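Local coordinates for protein gluconate kinase (Lactobacillus acidophilus, PDB 3LL3) that probably phosphorylates gluconate or a related sugar at the expense of ATP, as a member of the FGGY carbohydrate kinase family, and binds ATP and D-xylulose, at residues D253-V259 and P394-T400; G294-N298 and Y339-A345; I301-W305 and F336-L340; F320-Q325 and A369-I373. All coordinates share one frame; numbering follows the deposited sequence.

Overall arrangement
All four contacts fall in the C-terminal FGGY domain. Contact 1 pairs strands 254-259 and 396-400 in the middle of a seven-stranded mixed sheet, and the other three are nested in the chain between those strands. Contact 2 reaches the same sheet through strand 289-296, its centre about 19 Å from that of contact 1. Contacts 2 and 3 lie about 9 Å apart between centres and share Tyr339 and Leu340. Helix 300-311 then leads to helix 317-325 of contact 4, about 12 Å from contact 3 between centres, where Phe303 meets Phe320. D-xylulose and 1-deoxy-D-xylulose-5-phosphate bind at contact 2, while residues of contacts 3 and 4 line the ATP pocket.

Contact 1 (D253-V259 and P394-T400); sequences DHCALNV and PVAINAT
Backbone hydrogen bonds join 253-259 to 394-400 as neighbouring parallel strands, their short axes 4.6 Å apart and inclined by 26°. Asn398 bonds through N to Cys255 O (2.9 Å) and through O to Leu257 N (3.0 Å), so one residue spans two of its neighbour's peptides. Thr400 repeats this with Leu257 O and Val259 N. At the opening end Val395 N donates to Asp253 O at 2.7 Å, whereas the bond from Cys255 N to Ala396 O is weak. The Ala399 CA-H also points at Leu257 O.

Apolar contacts gather on the face that carries Cys255, Leu257, Ile397 and Ala399. The sulfur of Cys255, turned anti to its carbonyl carbon (chi1 -74°), lies 3.8 Å from Pro394 CG, while its CB meets Ile397 CD1. The other branch of Ile397 presses on the next side chain of the facing strand on this face, Ile397 CG2 lying 3.4 Å from Leu257 CB. Helix 365-388 covers this face through Leu380, which touches Leu257 and Val259.

Polar side chains lie on the opposite face, where the side chains of Asn258 and Thr400 meet, crossing at about a right angle.

With strands 263-269 and 421-424 flanking the pair, this is the central parallel pairing of the mixed sheet in an actin-like ATPase domain, as in other FGGY kinases, its far end directed toward the bound ATP.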
# COMPACT_ATOMS: atom_id res chain seq x y z
N ASP A 253 -14.28 32.99 7.22
CA ASP A 253 -15.51 32.24 6.98
C ASP A 253 -15.36 31.37 5.75
O ASP A 253 -16.15 30.44 5.54
CB ASP A 253 -16.73 33.17 6.81
CG ASP A 253 -17.19 33.81 8.12
OD1 ASP A 253 -17.00 33.23 9.20
OD2 ASP A 253 -17.77 34.91 8.06
N HIS A 254 -14.37 31.67 4.92
CA HIS A 254 -14.08 30.88 3.73
C HIS A 254 -12.65 30.31 3.74
O HIS A 254 -11.78 30.82 4.46
CB HIS A 254 -14.28 31.72 2.47
CG HIS A 254 -15.72 31.99 2.13
ND1 HIS A 254 -16.54 32.77 2.91
CD2 HIS A 254 -16.47 31.60 1.07
CE1 HIS A 254 -17.73 32.84 2.36
NE2 HIS A 254 -17.72 32.14 1.24
N CYS A 255 -12.43 29.24 2.98
CA CYS A 255 -11.08 28.75 2.66
C CYS A 255 -10.97 28.71 1.13
O CYS A 255 -11.99 28.59 0.44
CB CYS A 255 -10.87 27.33 3.19
SG CYS A 255 -10.66 27.17 5.00
N ALA A 256 -9.77 28.77 0.60
CA ALA A 256 -9.56 28.53 -0.82
C ALA A 256 -8.80 27.22 -1.02
O ALA A 256 -7.74 26.99 -0.42
CB ALA A 256 -8.83 29.70 -1.48
N LEU A 257 -9.39 26.34 -1.83
CA LEU A 257 -8.79 25.04 -2.17
C LEU A 257 -8.50 25.05 -3.67
O LEU A 257 -9.42 25.14 -4.51
CB LEU A 257 -9.76 23.91 -1.86
CG LEU A 257 -9.33 22.54 -2.40
CD1 LEU A 257 -8.10 22.07 -1.61
CD2 LEU A 257 -10.45 21.54 -2.31
N ASN A 258 -7.23 24.97 -4.03
CA ASN A 258 -6.92 24.84 -5.44
C ASN A 258 -6.19 23.54 -5.64
O ASN A 258 -5.29 23.19 -4.86
CB ASN A 258 -6.05 25.98 -5.91
CG ASN A 258 -5.67 25.84 -7.37
OD1 ASN A 258 -6.48 26.10 -8.26
ND2 ASN A 258 -4.43 25.45 -7.62
N VAL A 259 -6.57 22.80 -6.66
CA VAL A 259 -5.89 21.53 -6.94
C VAL A 259 -5.69 21.34 -8.42
O VAL A 259 -6.62 21.05 -9.17
CB VAL A 259 -6.64 20.33 -6.37
CG1 VAL A 259 -5.77 19.10 -6.45
CG2 VAL A 259 -7.09 20.57 -4.94
N PRO A 394 -15.19 26.67 8.20
CA PRO A 394 -15.57 27.67 7.20
C PRO A 394 -16.94 27.30 6.66
O PRO A 394 -17.31 26.12 6.73
CB PRO A 394 -14.51 27.49 6.12
CG PRO A 394 -14.02 26.06 6.32
CD PRO A 394 -13.98 25.94 7.81
N VAL A 395 -17.69 28.26 6.14
CA VAL A 395 -19.03 27.96 5.62
C VAL A 395 -19.00 27.56 4.15
O VAL A 395 -20.02 27.20 3.57
CB VAL A 395 -19.96 29.19 5.79
CG1 VAL A 395 -19.97 29.63 7.24
CG2 VAL A 395 -19.51 30.34 4.89
N ALA A 396 -17.84 27.65 3.52
CA ALA A 396 -17.70 27.26 2.13
C ALA A 396 -16.22 27.12 1.81
O ALA A 396 -15.38 27.75 2.45
CB ALA A 396 -18.35 28.26 1.20
N ILE A 397 -15.93 26.27 0.84
CA ILE A 397 -14.61 26.13 0.27
C ILE A 397 -14.73 26.62 -1.15
O ILE A 397 -15.50 26.05 -1.95
CB ILE A 397 -14.16 24.65 0.19
CG1 ILE A 397 -14.29 23.94 1.54
CG2 ILE A 397 -12.74 24.57 -0.36
CD1 ILE A 397 -13.49 24.54 2.63
N ASN A 398 -14.01 27.70 -1.47
CA ASN A 398 -13.96 28.20 -2.84
C ASN A 398 -12.88 27.47 -3.62
O ASN A 398 -11.70 27.61 -3.33
CB ASN A 398 -13.72 29.71 -2.84
CG ASN A 398 -14.76 30.46 -2.04
OD1 ASN A 398 -14.71 31.68 -1.90
ND2 ASN A 398 -15.71 29.73 -1.50
N ALA A 399 -13.31 26.71 -4.63
CA ALA A 399 -12.48 25.69 -5.25
C ALA A 399 -12.17 25.92 -6.71
O ALA A 399 -13.05 26.29 -7.50
CB ALA A 399 -13.14 24.32 -5.07
N THR A 400 -10.93 25.64 -7.08
CA THR A 400 -10.48 25.78 -8.45
C THR A 400 -9.46 24.68 -8.75
O THR A 400 -9.02 23.99 -7.83
CB THR A 400 -9.76 27.14 -8.65
OG1 THR A 400 -8.72 27.28 -7.68
CG2 THR A 400 -10.74 28.32 -8.49

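Contact 2 (G294-N298 and Y339-A345); sequences GPVNN and YLGGERA. With DXP (1-deoxy-D-xylulose-5-phosphate), chain D; XUL (D-xylulose), chain E.
With CG set anti to the carbonyl carbon (chi1 -59°), Asn297 turns its amide toward Arg344, whose chain bends at chi3 (-67°) to lay the guanidinium almost in the plane of that amide. Asn297 OD1 is gripped side-on by two nitrogens: Arg344 NE, at 2.7 Å on a lone pair in the carbonyl plane, and Arg344 NH2, at 2.9 Å. Pro295 CB covers one face of the guanidinium. The remaining terminal nitrogen, Arg344 NH1, reaches XUL O3 at 2.7 Å, and Asn297 ND2 donates to DXP O3P at 2.9 Å.

Glu343 divides its carboxylate between backbone and side-chain donors. Its OE1 takes Asn297 N at 2.8 Å on the syn lone pair and Arg344 N on the anti one, which would fix the carboxylate's rotation. Asn298 ND2 meets Glu343 OE2 from above the carboxylate plane (2.8 Å) and also donates to Gly342 O, while Asn298 OD1 receives an almost straight bond from Gly341 N (3.1 Å, 177°). The asparagine thereby clasps the type I turn Tyr339-Gly342.

A leucine in place of Arg344 would probably leave Asn297 OD1 without its paired donors, hold the amide less firmly, and cost the xylulose its bond at O3.

His129 also hydrogen-bonds to DXP, and Asp239, His81 and Met80 hold the xylulose, so this polar junction of strand end and loop contributes to both the D-xylulose pocket and the neighbouring DXP pocket of this FGGY-family kinase.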
# COMPACT_ATOMS: atom_id res chain seq x y z
N GLY A 294 -1.50 25.45 3.57
CA GLY A 294 -0.67 24.28 3.33
C GLY A 294 -0.50 24.07 1.84
O GLY A 294 -1.48 23.85 1.12
N PRO A 295 0.74 24.16 1.35
CA PRO A 295 1.00 23.75 -0.03
C PRO A 295 1.12 22.22 -0.05
O PRO A 295 1.77 21.66 0.80
CB PRO A 295 2.36 24.39 -0.33
CG PRO A 295 2.96 24.76 1.02
CD PRO A 295 1.98 24.46 2.10
N VAL A 296 0.45 21.56 -0.98
CA VAL A 296 0.40 20.10 -1.00
C VAL A 296 0.90 19.61 -2.35
O VAL A 296 0.32 19.97 -3.40
CB VAL A 296 -1.04 19.61 -0.76
CG1 VAL A 296 -1.12 18.10 -0.82
CG2 VAL A 296 -1.57 20.11 0.58
N ASN A 297 1.97 18.82 -2.35
CA ASN A 297 2.57 18.37 -3.61
C ASN A 297 1.65 17.45 -4.41
O ASN A 297 1.55 17.56 -5.64
CB ASN A 297 3.88 17.60 -3.36
CG ASN A 297 4.93 18.44 -2.62
OD1 ASN A 297 4.89 19.67 -2.63
ND2 ASN A 297 5.89 17.75 -1.99
N ASN A 298 1.00 16.54 -3.69
CA ASN A 298 0.41 15.35 -4.30
C ASN A 298 -1.03 15.53 -4.73
O ASN A 298 -1.95 14.96 -4.13
CB ASN A 298 0.58 14.16 -3.36
CG ASN A 298 2.06 13.87 -3.10
OD1 ASN A 298 2.79 13.47 -4.00
ND2 ASN A 298 2.51 14.09 -1.87
N TYR A 339 1.46 10.14 -0.88
CA TYR A 339 2.73 10.87 -0.83
C TYR A 339 3.78 10.43 -1.84
O TYR A 339 4.93 10.20 -1.46
CB TYR A 339 3.32 10.78 0.56
CG TYR A 339 2.32 10.92 1.67
CD1 TYR A 339 1.47 12.02 1.74
CD2 TYR A 339 2.29 10.00 2.70
CE1 TYR A 339 0.58 12.16 2.81
CE2 TYR A 339 1.41 10.12 3.74
CZ TYR A 339 0.56 11.20 3.80
OH TYR A 339 -0.30 11.28 4.88
N LEU A 340 3.42 10.36 -3.12
CA LEU A 340 4.36 9.92 -4.15
C LEU A 340 5.65 10.77 -4.26
O LEU A 340 6.74 10.23 -4.35
CB LEU A 340 3.64 9.80 -5.51
CG LEU A 340 3.13 8.38 -5.84
CD1 LEU A 340 2.25 7.88 -4.74
CD2 LEU A 340 2.36 8.40 -7.13
N GLY A 341 5.54 12.09 -4.23
CA GLY A 341 6.74 12.93 -4.35
C GLY A 341 7.28 13.51 -3.05
O GLY A 341 7.72 14.66 -3.03
N GLY A 342 7.25 12.74 -1.97
CA GLY A 342 7.45 13.33 -0.66
C GLY A 342 6.28 14.28 -0.44
O GLY A 342 5.40 14.39 -1.31
N GLU A 343 6.23 14.97 0.69
CA GLU A 343 5.10 15.87 0.92
C GLU A 343 5.45 17.08 1.79
O GLU A 343 6.24 16.96 2.73
CB GLU A 343 3.92 15.10 1.55
CG GLU A 343 2.63 15.89 1.66
CD GLU A 343 2.25 16.56 0.36
OE1 GLU A 343 2.86 17.60 -0.01
OE2 GLU A 343 1.33 16.05 -0.31
N ARG A 344 4.87 18.23 1.45
CA ARG A 344 4.93 19.38 2.33
C ARG A 344 3.74 19.28 3.29
O ARG A 344 3.67 18.33 4.05
CB ARG A 344 5.03 20.69 1.52
CG ARG A 344 6.45 20.86 0.94
CD ARG A 344 6.60 22.05 -0.01
NE ARG A 344 5.84 21.83 -1.24
CZ ARG A 344 5.37 22.81 -2.01
NH1 ARG A 344 5.58 24.07 -1.68
NH2 ARG A 344 4.67 22.51 -3.10
N ALA A 345 2.80 20.23 3.29
CA ALA A 345 1.64 20.05 4.16
C ALA A 345 0.87 18.83 3.69
O ALA A 345 0.80 18.60 2.49
CB ALA A 345 0.74 21.27 4.14
C1 DXP D . 14.20 14.11 -2.85
C2 DXP D . 12.99 14.00 -3.82
C3 DXP D . 12.29 15.32 -4.22
C4 DXP D . 11.86 16.03 -2.91
C5 DXP D . 10.78 17.14 -2.83
O2 DXP D . 12.43 12.96 -3.94
O3 DXP D . 11.37 15.12 -5.21
O4 DXP D . 11.71 15.05 -1.93
O5 DXP D . 9.81 17.02 -1.83
P DXP D . 9.25 18.21 -0.82
O2P DXP D . 10.26 18.40 0.40
O1P DXP D . 8.86 19.51 -1.67
O3P DXP D . 8.10 17.77 -0.12
C1 XUL E . 2.81 29.19 -1.53
C2 XUL E . 4.07 28.31 -1.38
C3 XUL E . 4.75 27.69 -2.63
C4 XUL E . 4.31 28.28 -3.99
C5 XUL E . 4.83 29.71 -4.25
O1 XUL E . 1.71 28.56 -0.93
O2 XUL E . 4.48 28.07 -0.27
O3 XUL E . 4.46 26.32 -2.69
O4 XUL E . 4.81 27.43 -4.99
O5 XUL E . 4.89 29.99 -5.63

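Contact 3 (I301-W305 and F336-L340); sequences IVFNW and FLPYL. With ATP (adenosine-5'-triphosphate), chain C.
Val302 and Trp305, one helical turn apart, direct their side chains at the strand end and turn formed by Phe336, Pro338 and Leu340. Trp305 has CG anti to the backbone N (chi1 168°), with its indole swung across the path of Leu340. Leu340 CD2 lies over the indole face, 3.6 Å from the centroid of the five-membered ring and 28° off its normal, a CH-pi contact. The two side chains cross at about a right angle, and it is the CD2 methyl of Leu340 that rests on the indole.

Val302 divides its branches between two partners. CG1, opposite the backbone N (chi1 170°), runs into the edge of the Phe336 ring, 3.8 Å from CE2; CG2 packs 4.0 Å from Leu340 CB and lies near Pro338 O. Phe336 meets the indole obliquely, its CZ 4.2 Å from Trp305 CZ3. The indole nitrogen is satisfied by His363 O of the second subunit.

On another side of the helix, Phe303 lays a ring face under ATP N3, and Asn304 CB approaches the ribose O2'. Helix 300-311 is therefore wedged between nucleotide and strand 335-337: Ile376 of helix 365-388 touches Val302 and Phe303, Leu321 of helix 317-325 packs on Phe303, and Leu359 of the second subunit covers Phe336 and Leu340.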
# COMPACT_ATOMS: atom_id res chain seq x y z
N ILE A 301 -1.05 15.49 -10.08
CA ILE A 301 0.14 14.78 -10.54
C ILE A 301 0.07 13.30 -10.15
O ILE A 301 0.55 12.42 -10.87
CB ILE A 301 1.44 15.42 -9.97
CG1 ILE A 301 2.68 14.80 -10.62
CG2 ILE A 301 1.53 15.28 -8.43
CD1 ILE A 301 3.92 15.71 -10.53
N VAL A 302 -0.54 13.03 -9.00
CA VAL A 302 -0.71 11.68 -8.51
C VAL A 302 -1.90 11.00 -9.20
O VAL A 302 -1.85 9.81 -9.51
CB VAL A 302 -0.86 11.65 -6.96
CG1 VAL A 302 -1.27 10.25 -6.49
CG2 VAL A 302 0.47 12.07 -6.30
N PHE A 303 -2.95 11.77 -9.47
CA PHE A 303 -4.04 11.28 -10.31
C PHE A 303 -3.51 10.84 -11.67
O PHE A 303 -3.87 9.79 -12.18
CB PHE A 303 -5.09 12.36 -10.49
CG PHE A 303 -6.21 11.98 -11.42
CD1 PHE A 303 -6.13 12.27 -12.77
CD2 PHE A 303 -7.32 11.29 -10.95
CE1 PHE A 303 -7.15 11.91 -13.64
CE2 PHE A 303 -8.35 10.94 -11.81
CZ PHE A 303 -8.26 11.25 -13.16
N ASN A 304 -2.63 11.66 -12.24
CA ASN A 304 -1.98 11.31 -13.48
C ASN A 304 -1.15 10.03 -13.37
O ASN A 304 -1.26 9.17 -14.23
CB ASN A 304 -1.08 12.45 -13.93
CG ASN A 304 -0.56 12.26 -15.34
OD1 ASN A 304 0.66 12.15 -15.56
ND2 ASN A 304 -1.47 12.21 -16.30
N TRP A 305 -0.33 9.92 -12.33
CA TRP A 305 0.44 8.69 -12.12
C TRP A 305 -0.47 7.46 -12.06
O TRP A 305 -0.19 6.44 -12.70
CB TRP A 305 1.31 8.76 -10.86
CG TRP A 305 1.86 7.42 -10.46
CD1 TRP A 305 3.04 6.85 -10.88
CD2 TRP A 305 1.26 6.46 -9.57
NE1 TRP A 305 3.21 5.61 -10.30
CE2 TRP A 305 2.13 5.35 -9.50
CE3 TRP A 305 0.07 6.45 -8.83
CZ2 TRP A 305 1.84 4.23 -8.71
CZ3 TRP A 305 -0.21 5.33 -8.05
CH2 TRP A 305 0.67 4.23 -8.00
N PHE A 336 -5.35 4.85 0.57
CA PHE A 336 -4.24 5.27 -0.28
C PHE A 336 -3.59 6.50 0.32
O PHE A 336 -4.20 7.58 0.35
CB PHE A 336 -4.72 5.58 -1.70
CG PHE A 336 -3.61 6.02 -2.63
CD1 PHE A 336 -2.66 5.11 -3.09
CD2 PHE A 336 -3.52 7.33 -3.07
CE1 PHE A 336 -1.64 5.51 -3.96
CE2 PHE A 336 -2.52 7.74 -3.93
CZ PHE A 336 -1.57 6.84 -4.37
N LEU A 337 -2.36 6.35 0.82
CA LEU A 337 -1.59 7.52 1.23
C LEU A 337 -0.89 8.06 -0.03
O LEU A 337 -0.11 7.36 -0.66
CB LEU A 337 -0.57 7.17 2.32
CG LEU A 337 -1.09 6.53 3.62
CD1 LEU A 337 0.05 6.22 4.61
CD2 LEU A 337 -2.13 7.42 4.27
N PRO A 338 -1.20 9.31 -0.41
CA PRO A 338 -0.82 9.83 -1.74
C PRO A 338 0.60 10.39 -1.86
O PRO A 338 0.89 11.03 -2.87
CB PRO A 338 -1.81 10.97 -1.97
CG PRO A 338 -2.31 11.36 -0.62
CD PRO A 338 -1.97 10.29 0.38
N TYR A 339 1.46 10.14 -0.88
CA TYR A 339 2.73 10.87 -0.83
C TYR A 339 3.78 10.43 -1.84
O TYR A 339 4.93 10.20 -1.46
CB TYR A 339 3.32 10.78 0.56
CG TYR A 339 2.32 10.92 1.67
CD1 TYR A 339 1.47 12.02 1.74
CD2 TYR A 339 2.29 10.00 2.70
CE1 TYR A 339 0.58 12.16 2.81
CE2 TYR A 339 1.41 10.12 3.74
CZ TYR A 339 0.56 11.20 3.80
OH TYR A 339 -0.30 11.28 4.88
N LEU A 340 3.42 10.36 -3.12
CA LEU A 340 4.36 9.92 -4.15
C LEU A 340 5.65 10.77 -4.26
O LEU A 340 6.74 10.23 -4.35
CB LEU A 340 3.64 9.80 -5.51
CG LEU A 340 3.13 8.38 -5.84
CD1 LEU A 340 2.25 7.88 -4.74
CD2 LEU A 340 2.36 8.40 -7.13
PG ATP C . -1.84 26.06 -14.26
O1G ATP C . -2.03 25.28 -15.72
O2G ATP C . -3.06 27.15 -14.02
O3G ATP C . -0.53 26.71 -14.22
PB ATP C . -1.72 23.34 -13.35
O1B ATP C . -1.75 22.59 -11.89
O2B ATP C . -0.48 23.07 -14.08
O3B ATP C . -1.91 24.96 -13.03
PA ATP C . -4.45 22.35 -13.90
O1A ATP C . -5.20 23.24 -12.75
O2A ATP C . -5.22 22.28 -15.14
O3A ATP C . -2.94 22.87 -14.37
O5' ATP C . -4.33 20.82 -13.30
C5' ATP C . -3.54 19.89 -14.00
C4' ATP C . -3.93 18.51 -13.53
O4' ATP C . -5.27 18.08 -13.73
C3' ATP C . -3.01 17.28 -13.80
O3' ATP C . -2.11 16.98 -12.78
C2' ATP C . -4.01 16.15 -14.27
O2' ATP C . -3.61 14.87 -13.86
C1' ATP C . -5.30 16.68 -13.69
N9 ATP C . -6.48 16.32 -14.47
C8 ATP C . -6.69 16.50 -15.79
N7 ATP C . -8.04 16.11 -16.04
C5 ATP C . -8.62 15.71 -14.81
C6 ATP C . -9.91 15.25 -14.47
N6 ATP C . -10.93 15.15 -15.50
N1 ATP C . -10.20 14.95 -13.20
C2 ATP C . -9.26 15.07 -12.21
N3 ATP C . -7.99 15.52 -12.55
C4 ATP C . -7.70 15.83 -13.84

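Contact 4 (F320-Q325 and A369-I373); sequences FLDVAQ and ARAVI
Phe320, Ala324 and Ala369 carry the largest buried areas where helix 317-325 crosses helix 365-388, the short axes 8.6 Å apart at an angle of 104°. Phe320 leaves its helix with CG opposite the backbone N (chi1 -172°), which carries the ring across to the second helix. There Ala369 CB sits over the ring face, 4.2 Å from the centroid and 27° off the normal, in a CH-pi contact. The ring edge takes a different partner: Ile373 CD1 lies near the ring plane, 3.6 Å from Phe320 CE1.

Ala324 brings the two backbones close, its CA only 4.4 Å from that of Arg370. Its methyl touches Ala369 CB at 4.0 Å and Ile373 CD1 at 3.6 Å, so the isoleucine tip is held among Phe320, Ala324 and Leu321, whose CD2 closes in at 3.8 Å. Small residues at the crossing permit this approach. Polar contact is slight: Arg370 NE makes a weak bond to Ala324 O at 3.4 Å, while Arg370 NH1 forms a salt bridge with Glu374.

An alanine replacing Phe320 is likely to open a gap beside Ile373 CD1 and strip Ala369 CB of the ring it rests on.

Around the crossing, Phe303 of helix 300-311 meets the Phe320 ring edge-to-face, and helix 407-417 packs on the pair, Val409 against Leu321 and Leu412 against Ile373. Leu321 also touches the bound ATP, placing this helix pair beside the nucleotide, while Phe336 of strand 335-337 lies against Ala371 and Val372.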
# COMPACT_ATOMS: atom_id res chain seq x y z
N PHE A 320 -10.91 7.05 -16.23
CA PHE A 320 -10.49 6.74 -14.87
C PHE A 320 -11.60 7.07 -13.89
O PHE A 320 -11.96 6.26 -13.05
CB PHE A 320 -9.24 7.54 -14.53
CG PHE A 320 -8.59 7.17 -13.22
CD1 PHE A 320 -9.13 7.59 -12.03
CD2 PHE A 320 -7.42 6.44 -13.20
CE1 PHE A 320 -8.53 7.27 -10.82
CE2 PHE A 320 -6.81 6.12 -11.99
CZ PHE A 320 -7.37 6.54 -10.80
N LEU A 321 -12.13 8.29 -14.00
CA LEU A 321 -13.22 8.73 -13.14
C LEU A 321 -14.41 7.79 -13.27
O LEU A 321 -15.03 7.42 -12.27
CB LEU A 321 -13.63 10.15 -13.52
CG LEU A 321 -12.55 11.19 -13.25
CD1 LEU A 321 -12.98 12.54 -13.77
CD2 LEU A 321 -12.25 11.25 -11.76
N ASP A 322 -14.74 7.42 -14.50
CA ASP A 322 -15.86 6.51 -14.74
C ASP A 322 -15.65 5.20 -13.96
O ASP A 322 -16.54 4.73 -13.26
CB ASP A 322 -16.05 6.22 -16.23
CG ASP A 322 -16.63 7.41 -17.00
OD1 ASP A 322 -17.24 8.30 -16.36
OD2 ASP A 322 -16.48 7.43 -18.24
N VAL A 323 -14.46 4.63 -14.08
CA VAL A 323 -14.19 3.36 -13.39
C VAL A 323 -14.23 3.53 -11.87
O VAL A 323 -14.83 2.71 -11.16
CB VAL A 323 -12.85 2.77 -13.80
CG1 VAL A 323 -12.58 1.49 -13.03
CG2 VAL A 323 -12.84 2.50 -15.31
N ALA A 324 -13.58 4.58 -11.38
CA ALA A 324 -13.55 4.86 -9.94
C ALA A 324 -14.95 4.94 -9.36
O ALA A 324 -15.22 4.44 -8.27
CB ALA A 324 -12.78 6.15 -9.66
N GLN A 325 -15.85 5.56 -10.10
CA GLN A 325 -17.23 5.72 -9.63
C GLN A 325 -17.99 4.41 -9.47
O GLN A 325 -18.99 4.37 -8.75
CB GLN A 325 -18.00 6.70 -10.52
CG GLN A 325 -17.47 8.12 -10.42
CD GLN A 325 -18.18 9.08 -11.33
OE1 GLN A 325 -17.61 9.59 -12.30
NE2 GLN A 325 -19.45 9.34 -11.03
N ALA A 369 -8.69 2.53 -7.98
CA ALA A 369 -8.85 3.81 -8.67
C ALA A 369 -9.48 4.82 -7.74
O ALA A 369 -9.01 5.94 -7.61
CB ALA A 369 -9.71 3.65 -9.94
N ARG A 370 -10.57 4.41 -7.09
CA ARG A 370 -11.28 5.33 -6.23
C ARG A 370 -10.48 5.68 -4.98
O ARG A 370 -10.54 6.81 -4.50
CB ARG A 370 -12.68 4.82 -5.85
CG ARG A 370 -13.48 5.94 -5.23
CD ARG A 370 -14.62 5.51 -4.37
NE ARG A 370 -15.86 5.58 -5.10
CZ ARG A 370 -16.84 6.45 -4.87
NH1 ARG A 370 -16.77 7.34 -3.90
NH2 ARG A 370 -17.90 6.39 -5.62
N ALA A 371 -9.76 4.70 -4.43
CA ALA A 371 -8.94 4.95 -3.25
C ALA A 371 -7.91 6.03 -3.54
O ALA A 371 -7.59 6.81 -2.65
CB ALA A 371 -8.23 3.66 -2.77
N VAL A 372 -7.39 6.06 -4.76
CA VAL A 372 -6.41 7.08 -5.13
C VAL A 372 -7.06 8.46 -5.03
O VAL A 372 -6.52 9.37 -4.40
CB VAL A 372 -5.86 6.87 -6.56
CG1 VAL A 372 -5.10 8.13 -7.02
CG2 VAL A 372 -4.96 5.62 -6.64
N ILE A 373 -8.24 8.60 -5.63
CA ILE A 373 -8.94 9.88 -5.63
C ILE A 373 -9.30 10.29 -4.21
O ILE A 373 -9.12 11.44 -3.82
CB ILE A 373 -10.21 9.85 -6.50
CG1 ILE A 373 -9.82 9.71 -7.97
CG2 ILE A 373 -10.99 11.16 -6.33
CD1 ILE A 373 -10.94 9.19 -8.87